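Long-range contact in glycoside Hydrolase Family 43_12 (Metagenome, PDB 7JVH), which probably hydrolyses arabinose- or xylose-containing plant polysaccharides or oligosaccharides: residues 78-90 with 115-127. Residues are numbered along the deposited sequence; the frame is centred on the assembly and turned at random.
Sequences SSFAMFPGVPIFH and CGISAGIYAPAIH
Phe80 and Ile121 form a single antiparallel bridge, a hydrogen-bonded pair. Phe80 N donates to Ile121 O at 3.1 Å. Ile121 N returns a nearly straight bond (171°) to Phe80 O at 3.2 Å. Ser79 N adds a weak bond to Ile121 O, 3.4 Å long, giving that oxygen two backbone donors. Val86 N bonds to Ser79 OG at 2.8 Å, which links the turn to the corner at Val86. One water links Ala81 N to Ile117 O, next to the type II' turn from Ser79 to Met82.

The Phe80 ring packs on the backbone of 115-127. CG lies beside the backbone N (chi1 -54°), which swings the ring back over Ile121 O, with that oxygen above the ring centre. Ala119 O approaches the ring edge, 3.2 Å from Phe80 CD1. The Tyr122 ring meets Phe80 obliquely, planes at 57°. Tyr122 OH donates to Ser118 O at 2.7 Å, in the carbonyl plane, which steadies this ring. Phe556 touches both rings. A leucine here has no flat ring to lay over Ile121 O and would probably leave Tyr122 and Phe556 without the aromatic neighbour they share.

Side-chain packing continues along 78-90. Val86 CG2 meets Ile121 CG2 at 3.5 Å, the two side chains crossing at about a right angle. The Pro124 ring rests CG and CD against Ser78 N, while Ser78 OG bonds to Asp63. Farther on, Ile88 and Ile126 touch only through their CD1 methyls, 3.8 Å apart. Val76 packs against both.

The contact joins two neighbouring four-stranded antiparallel sheets, 65-102 and 120-166. They are successive blades of the five-bladed beta-propeller characteristic of family 43.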
ATOM      1  N   SER A  78      -2.051   4.697  -0.256  1.00 38.48           N
ATOM      2  CA  SER A  78      -0.865   5.056  -1.007  1.00 39.02           C
ATOM      3  C   SER A  78      -0.283   3.805  -1.658  1.00 50.65           C
ATOM      4  O   SER A  78      -0.555   2.696  -1.218  1.00 47.80           O
ATOM      5  CB  SER A  78       0.175   5.726  -0.103  1.00 42.91           C
ATOM      6  OG  SER A  78       0.409   4.996   1.073  1.00 39.98           O
ATOM      7  N   SER A  79       0.505   3.995  -2.727  1.00 57.83           N
ATOM      8  CA  SER A  79       1.027   2.898  -3.530  1.00 51.10           C
ATOM      9  C   SER A  79       2.404   3.108  -4.149  1.00 53.67           C
ATOM     10  O   SER A  79       2.971   2.178  -4.737  1.00 48.10           O
ATOM     11  CB  SER A  79       0.023   2.533  -4.630  1.00 49.03           C
ATOM     12  OG  SER A  79      -0.400   3.666  -5.358  1.00 56.79           O
ATOM     13  N   PHE A  80       2.930   4.334  -4.070  1.00 57.71           N
ATOM     14  CA  PHE A  80       4.308   4.635  -4.459  1.00 50.19           C
ATOM     15  C   PHE A  80       4.537   4.320  -5.956  1.00 49.48           C
ATOM     16  O   PHE A  80       3.823   4.874  -6.793  1.00 53.64           O
ATOM     17  CB  PHE A  80       5.249   3.995  -3.416  1.00 51.78           C
ATOM     18  CG  PHE A  80       4.903   4.431  -2.025  1.00 65.87           C
ATOM     19  CD1 PHE A  80       5.388   5.626  -1.526  1.00 56.78           C
ATOM     20  CD2 PHE A  80       4.007   3.717  -1.258  1.00 67.90           C
ATOM     21  CE1 PHE A  80       5.034   6.073  -0.270  1.00 57.14           C
ATOM     22  CE2 PHE A  80       3.642   4.186   0.008  1.00 68.04           C
ATOM     23  CZ  PHE A  80       4.157   5.362   0.489  1.00 52.97           C
ATOM     24  N   ALA A  81       5.475   3.436  -6.298  1.00 38.49           N
ATOM     25  CA  ALA A  81       5.795   3.160  -7.712  1.00 47.73           C
ATOM     26  C   ALA A  81       5.002   2.049  -8.404  1.00 52.36           C
ATOM     27  O   ALA A  81       5.283   1.694  -9.550  1.00 51.90           O
ATOM     28  CB  ALA A  81       7.293   2.908  -7.864  1.00 48.05           C
HETATM   29  N   MSE A  82       4.017   1.482  -7.706  1.00 58.55           N
HETATM   30  CA  MSE A  82       3.228   0.384  -8.249  1.00 49.48           C
HETATM   31  C   MSE A  82       2.202   0.961  -9.218  1.00 52.40           C
HETATM   32  O   MSE A  82       1.765   2.101  -9.051  1.00 62.47           O
HETATM   33  CB  MSE A  82       2.551  -0.400  -7.120  1.00 39.14           C
HETATM   34  CG  MSE A  82       3.517  -1.030  -6.123  1.00 56.52           C
HETATM   35 SE   MSE A  82       2.505  -1.892  -4.653  1.00 61.06          SE
HETATM   36  CE  MSE A  82       3.690  -2.552  -3.227  1.00 33.20           C
ATOM     37  N   PHE A  83       1.848   0.183 -10.247  1.00 50.49           N
ATOM     38  CA  PHE A  83       0.836   0.592 -11.209  1.00 49.43           C
ATOM     39  C   PHE A  83      -0.114  -0.563 -11.515  1.00 61.04           C
ATOM     40  O   PHE A  83       0.333  -1.678 -11.780  1.00 76.10           O
ATOM     41  CB  PHE A  83       1.457   1.099 -12.506  1.00 49.26           C
ATOM     42  CG  PHE A  83       0.458   1.712 -13.437  1.00 49.29           C
ATOM     43  CD1 PHE A  83       0.121   3.060 -13.321  1.00 49.91           C
ATOM     44  CD2 PHE A  83      -0.187   0.945 -14.387  1.00 40.75           C
ATOM     45  CE1 PHE A  83      -0.819   3.617 -14.178  1.00 60.12           C
ATOM     46  CE2 PHE A  83      -1.129   1.496 -15.231  1.00 40.09           C
ATOM     47  CZ  PHE A  83      -1.438   2.830 -15.139  1.00 58.06           C
ATOM     48  N   PRO A  84      -1.456  -0.357 -11.492  1.00 62.60           N
ATOM     49  CA  PRO A  84      -2.061   0.939 -11.172  1.00 64.03           C
ATOM     50  C   PRO A  84      -1.867   1.323  -9.721  1.00 57.50           C
ATOM     51  O   PRO A  84      -1.517   0.472  -8.910  1.00 56.86           O
ATOM     52  CB  PRO A  84      -3.531   0.694 -11.468  1.00 61.83           C
ATOM     53  CG  PRO A  84      -3.705  -0.772 -11.242  1.00 60.52           C
ATOM     54  CD  PRO A  84      -2.468  -1.393 -11.762  1.00 61.75           C
ATOM     55  N   GLY A  85      -2.091   2.606  -9.412  1.00 51.10           N
ATOM     56  CA  GLY A  85      -1.867   3.156  -8.086  1.00 49.57           C
ATOM     57  C   GLY A  85      -3.165   3.487  -7.389  1.00 51.24           C
ATOM     58  O   GLY A  85      -4.196   3.625  -8.034  1.00 56.23           O
ATOM     59  N   VAL A  86      -3.088   3.607  -6.060  1.00 53.34           N
ATOM     60  CA  VAL A  86      -4.211   3.951  -5.178  1.00 52.32           C
ATOM     61  C   VAL A  86      -5.369   2.972  -5.342  1.00 46.68           C
ATOM     62  O   VAL A  86      -6.334   3.257  -6.052  1.00 56.67           O
ATOM     63  CB  VAL A  86      -4.683   5.414  -5.390  1.00 56.10           C
ATOM     64  CG1 VAL A  86      -5.745   5.815  -4.360  1.00 49.23           C
ATOM     65  CG2 VAL A  86      -3.490   6.350  -5.354  1.00 53.68           C
ATOM     66  N   PRO A  87      -5.324   1.795  -4.675  1.00 47.28           N
ATOM     67  CA  PRO A  87      -6.424   0.837  -4.768  1.00 51.51           C
ATOM     68  C   PRO A  87      -7.607   1.409  -4.012  1.00 55.25           C
ATOM     69  O   PRO A  87      -7.389   2.104  -3.015  1.00 60.75           O
ATOM     70  CB  PRO A  87      -5.866  -0.404  -4.082  1.00 44.13           C
ATOM     71  CG  PRO A  87      -4.826   0.117  -3.146  1.00 50.85           C
ATOM     72  CD  PRO A  87      -4.246   1.356  -3.773  1.00 40.47           C
ATOM     73  N   ILE A  88      -8.823   1.153  -4.504  1.00 50.68           N
ATOM     74  CA  ILE A  88     -10.033   1.680  -3.890  1.00 50.85           C
ATOM     75  C   ILE A  88     -11.017   0.549  -3.549  1.00 65.15           C
ATOM     76  O   ILE A  88     -11.378  -0.270  -4.407  1.00 72.39           O
ATOM     77  CB  ILE A  88     -10.664   2.792  -4.757  1.00 53.23           C
ATOM     78  CG1 ILE A  88     -11.968   3.299  -4.125  1.00 53.08           C
ATOM     79  CG2 ILE A  88     -10.867   2.328  -6.197  1.00 54.11           C
ATOM     80  CD1 ILE A  88     -12.403   4.656  -4.637  1.00 50.75           C
ATOM     81  N   PHE A  89     -11.416   0.497  -2.270  1.00 66.01           N
ATOM     82  CA  PHE A  89     -12.301  -0.535  -1.736  1.00 60.97           C
ATOM     83  C   PHE A  89     -13.659   0.056  -1.394  1.00 55.20           C
ATOM     84  O   PHE A  89     -13.741   1.186  -0.928  1.00 56.99           O
ATOM     85  CB  PHE A  89     -11.665  -1.178  -0.506  1.00 53.49           C
ATOM     86  CG  PHE A  89     -10.320  -1.803  -0.774  1.00 60.99           C
ATOM     87  CD1 PHE A  89      -9.163  -1.052  -0.635  1.00 66.71           C
ATOM     88  CD2 PHE A  89     -10.209  -3.133  -1.180  1.00 61.44           C
ATOM     89  CE1 PHE A  89      -7.909  -1.614  -0.876  1.00 60.45           C
ATOM     90  CE2 PHE A  89      -8.970  -3.696  -1.440  1.00 67.79           C
ATOM     91  CZ  PHE A  89      -7.817  -2.932  -1.287  1.00 67.02           C
ATOM     92  N   HIS A  90     -14.719  -0.718  -1.648  1.00 55.22           N
ATOM     93  CA  HIS A  90     -16.105  -0.341  -1.331  1.00 60.22           C
ATOM     94  C   HIS A  90     -16.721  -1.305  -0.317  1.00 54.01           C
ATOM     95  O   HIS A  90     -16.467  -2.491  -0.368  1.00 53.18           O
ATOM     96  CB  HIS A  90     -16.947  -0.264  -2.615  1.00 65.42           C
ATOM     97  CG  HIS A  90     -18.427  -0.288  -2.386  1.00 75.07           C
ATOM     98  ND1 HIS A  90     -19.170  -1.449  -2.421  1.00 75.94           N
ATOM     99  CD2 HIS A  90     -19.309   0.713  -2.138  1.00 77.39           C
ATOM    100  CE1 HIS A  90     -20.443  -1.162  -2.191  1.00 76.51           C
ATOM    101  NE2 HIS A  90     -20.554   0.143  -2.024  1.00 70.22           N
ATOM    102  N   CYS A 115      10.246   6.166 -11.687  1.00 60.95           N
ATOM    103  CA  CYS A 115       9.915   6.532 -10.321  1.00 44.45           C
ATOM    104  C   CYS A 115      10.787   5.789  -9.316  1.00 42.91           C
ATOM    105  O   CYS A 115      10.997   4.582  -9.441  1.00 50.75           O
ATOM    106  CB  CYS A 115       8.454   6.189 -10.077  1.00 52.70           C
ATOM    107  SG  CYS A 115       7.716   6.776  -8.525  1.00 64.71           S
ATOM    108  N   GLY A 116      11.287   6.512  -8.313  1.00 38.05           N
ATOM    109  CA  GLY A 116      11.979   5.920  -7.194  1.00 37.50           C
ATOM    110  C   GLY A 116      11.021   5.077  -6.343  1.00 58.56           C
ATOM    111  O   GLY A 116       9.832   5.428  -6.150  1.00 54.00           O
ATOM    112  N   ILE A 117      11.555   3.967  -5.818  1.00 48.60           N
ATOM    113  CA  ILE A 117      10.799   2.978  -5.072  1.00 46.48           C
ATOM    114  C   ILE A 117      10.033   3.589  -3.898  1.00 55.55           C
ATOM    115  O   ILE A 117       8.937   3.127  -3.577  1.00 61.00           O
ATOM    116  CB  ILE A 117      11.721   1.850  -4.570  1.00 41.85           C
ATOM    117  CG1 ILE A 117      10.909   0.626  -4.183  1.00 45.93           C
ATOM    118  CG2 ILE A 117      12.605   2.329  -3.425  1.00 41.15           C
ATOM    119  CD1 ILE A 117      10.292  -0.103  -5.356  1.00 42.21           C
ATOM    120  N   SER A 118      10.598   4.636  -3.280  1.00 53.29           N
ATOM    121  CA  SER A 118       9.985   5.348  -2.178  1.00 43.59           C
ATOM    122  C   SER A 118       9.535   6.763  -2.564  1.00 51.84           C
ATOM    123  O   SER A 118       9.548   7.685  -1.743  1.00 59.22           O
ATOM    124  CB  SER A 118      10.954   5.375  -1.002  1.00 49.08           C
ATOM    125  OG  SER A 118      12.044   6.216  -1.257  1.00 58.01           O
ATOM    126  N   ALA A 119       9.144   6.913  -3.833  1.00 57.76           N
ATOM    127  CA  ALA A 119       8.569   8.145  -4.360  1.00 57.32           C
ATOM    128  C   ALA A 119       7.147   7.815  -4.848  1.00 43.01           C
ATOM    129  O   ALA A 119       6.456   7.045  -4.213  1.00 51.14           O
ATOM    130  CB  ALA A 119       9.461   8.703  -5.480  1.00 38.34           C
ATOM    131  N   GLY A 120       6.729   8.394  -5.982  1.00 48.01           N
ATOM    132  CA  GLY A 120       5.442   8.108  -6.581  1.00 48.11           C
ATOM    133  C   GLY A 120       4.296   8.645  -5.729  1.00 56.47           C
ATOM    134  O   GLY A 120       4.339   9.783  -5.240  1.00 59.66           O
ATOM    135  N   ILE A 121       3.271   7.806  -5.539  1.00 62.15           N
ATOM    136  CA  ILE A 121       2.025   8.210  -4.881  1.00 54.51           C
ATOM    137  C   ILE A 121       2.118   8.113  -3.357  1.00 55.29           C
ATOM    138  O   ILE A 121       2.140   7.025  -2.788  1.00 51.10           O
ATOM    139  CB  ILE A 121       0.845   7.360  -5.367  1.00 45.66           C
ATOM    140  CG1 ILE A 121       0.675   7.469  -6.884  1.00 38.61           C
ATOM    141  CG2 ILE A 121      -0.426   7.782  -4.650  1.00 53.42           C
ATOM    142  CD1 ILE A 121       0.396   8.858  -7.400  1.00 53.53           C
ATOM    143  N   TYR A 122       2.160   9.280  -2.705  1.00 56.00           N
ATOM    144  CA  TYR A 122       2.182   9.387  -1.243  1.00 48.20           C
ATOM    145  C   TYR A 122       0.735   9.313  -0.672  1.00 53.13           C
ATOM    146  O   TYR A 122      -0.209   8.930  -1.377  1.00 42.47           O
ATOM    147  CB  TYR A 122       2.929  10.662  -0.823  1.00 44.00           C
ATOM    148  CG  TYR A 122       4.443  10.486  -0.764  1.00 54.62           C
ATOM    149  CD1 TYR A 122       5.118   9.625  -1.650  1.00 58.48           C
ATOM    150  CD2 TYR A 122       5.205  11.183   0.167  1.00 53.29           C
ATOM    151  CE1 TYR A 122       6.499   9.470  -1.594  1.00 47.39           C
ATOM    152  CE2 TYR A 122       6.586  11.001   0.235  1.00 54.05           C
ATOM    153  CZ  TYR A 122       7.225  10.145  -0.653  1.00 55.34           C
ATOM    154  OH  TYR A 122       8.580   9.968  -0.560  1.00 60.63           O
ATOM    155  N   ALA A 123       0.584   9.643   0.615  1.00 51.14           N
ATOM    156  CA  ALA A 123      -0.700   9.560   1.315  1.00 50.85           C
ATOM    157  C   ALA A 123      -1.870  10.082   0.491  1.00 38.78           C
ATOM    158  O   ALA A 123      -1.872  11.228   0.058  1.00 57.09           O
ATOM    159  CB  ALA A 123      -0.631  10.304   2.631  1.00 38.28           C
ATOM    160  N   PRO A 124      -2.883   9.243   0.208  1.00 56.05           N
ATOM    161  CA  PRO A 124      -4.114   9.698  -0.428  1.00 52.79           C
ATOM    162  C   PRO A 124      -5.119  10.252   0.583  1.00 56.84           C
ATOM    163  O   PRO A 124      -5.094   9.848   1.752  1.00 54.78           O
ATOM    164  CB  PRO A 124      -4.655   8.403  -1.033  1.00 46.40           C
ATOM    165  CG  PRO A 124      -4.230   7.354  -0.086  1.00 51.26           C
ATOM    166  CD  PRO A 124      -2.879   7.786   0.434  1.00 57.86           C
ATOM    167  N   ALA A 125      -5.970  11.180   0.132  1.00 51.73           N
ATOM    168  CA  ALA A 125      -7.164  11.603   0.861  1.00 53.95           C
ATOM    169  C   ALA A 125      -8.374  11.628  -0.078  1.00 54.85           C
ATOM    170  O   ALA A 125      -8.431  12.439  -0.998  1.00 63.35           O
ATOM    171  CB  ALA A 125      -6.946  12.960   1.509  1.00 48.84           C
ATOM    172  N   ILE A 126      -9.321  10.711   0.142  1.00 49.90           N
ATOM    173  CA  ILE A 126     -10.569  10.648  -0.630  1.00 52.85           C
ATOM    174  C   ILE A 126     -11.678  11.403   0.130  1.00 57.11           C
ATOM    175  O   ILE A 126     -11.642  11.495   1.343  1.00 47.52           O
ATOM    176  CB  ILE A 126     -10.970   9.181  -0.957  1.00 65.25           C
ATOM    177  CG1 ILE A 126     -12.073   9.147  -2.025  1.00 57.65           C
ATOM    178  CG2 ILE A 126     -11.420   8.421   0.286  1.00 71.51           C
ATOM    179  CD1 ILE A 126     -12.515   7.755  -2.416  1.00 44.96           C
ATOM    180  N   HIS A 127     -12.630  11.973  -0.608  1.00 51.70           N
ATOM    181  CA  HIS A 127     -13.671  12.818  -0.042  1.00 57.48           C
ATOM    182  C   HIS A 127     -14.902  12.759  -0.909  1.00 64.82           C
ATOM    183  O   HIS A 127     -14.802  12.573  -2.108  1.00 65.59           O
ATOM    184  CB  HIS A 127     -13.216  14.280   0.016  1.00 61.42           C
ATOM    185  CG  HIS A 127     -12.019  14.500   0.876  1.00 72.55           C
ATOM    186  ND1 HIS A 127     -12.136  14.777   2.218  1.00 75.92           N
ATOM    187  CD2 HIS A 127     -10.689  14.550   0.597  1.00 75.81           C
ATOM    188  CE1 HIS A 127     -10.932  14.934   2.744  1.00 79.37           C
ATOM    189  NE2 HIS A 127     -10.038  14.826   1.779  1.00 75.35           N
TER
HETATM  190  O   HOH W   1       7.364   1.401  -5.016  1.00 44.86           O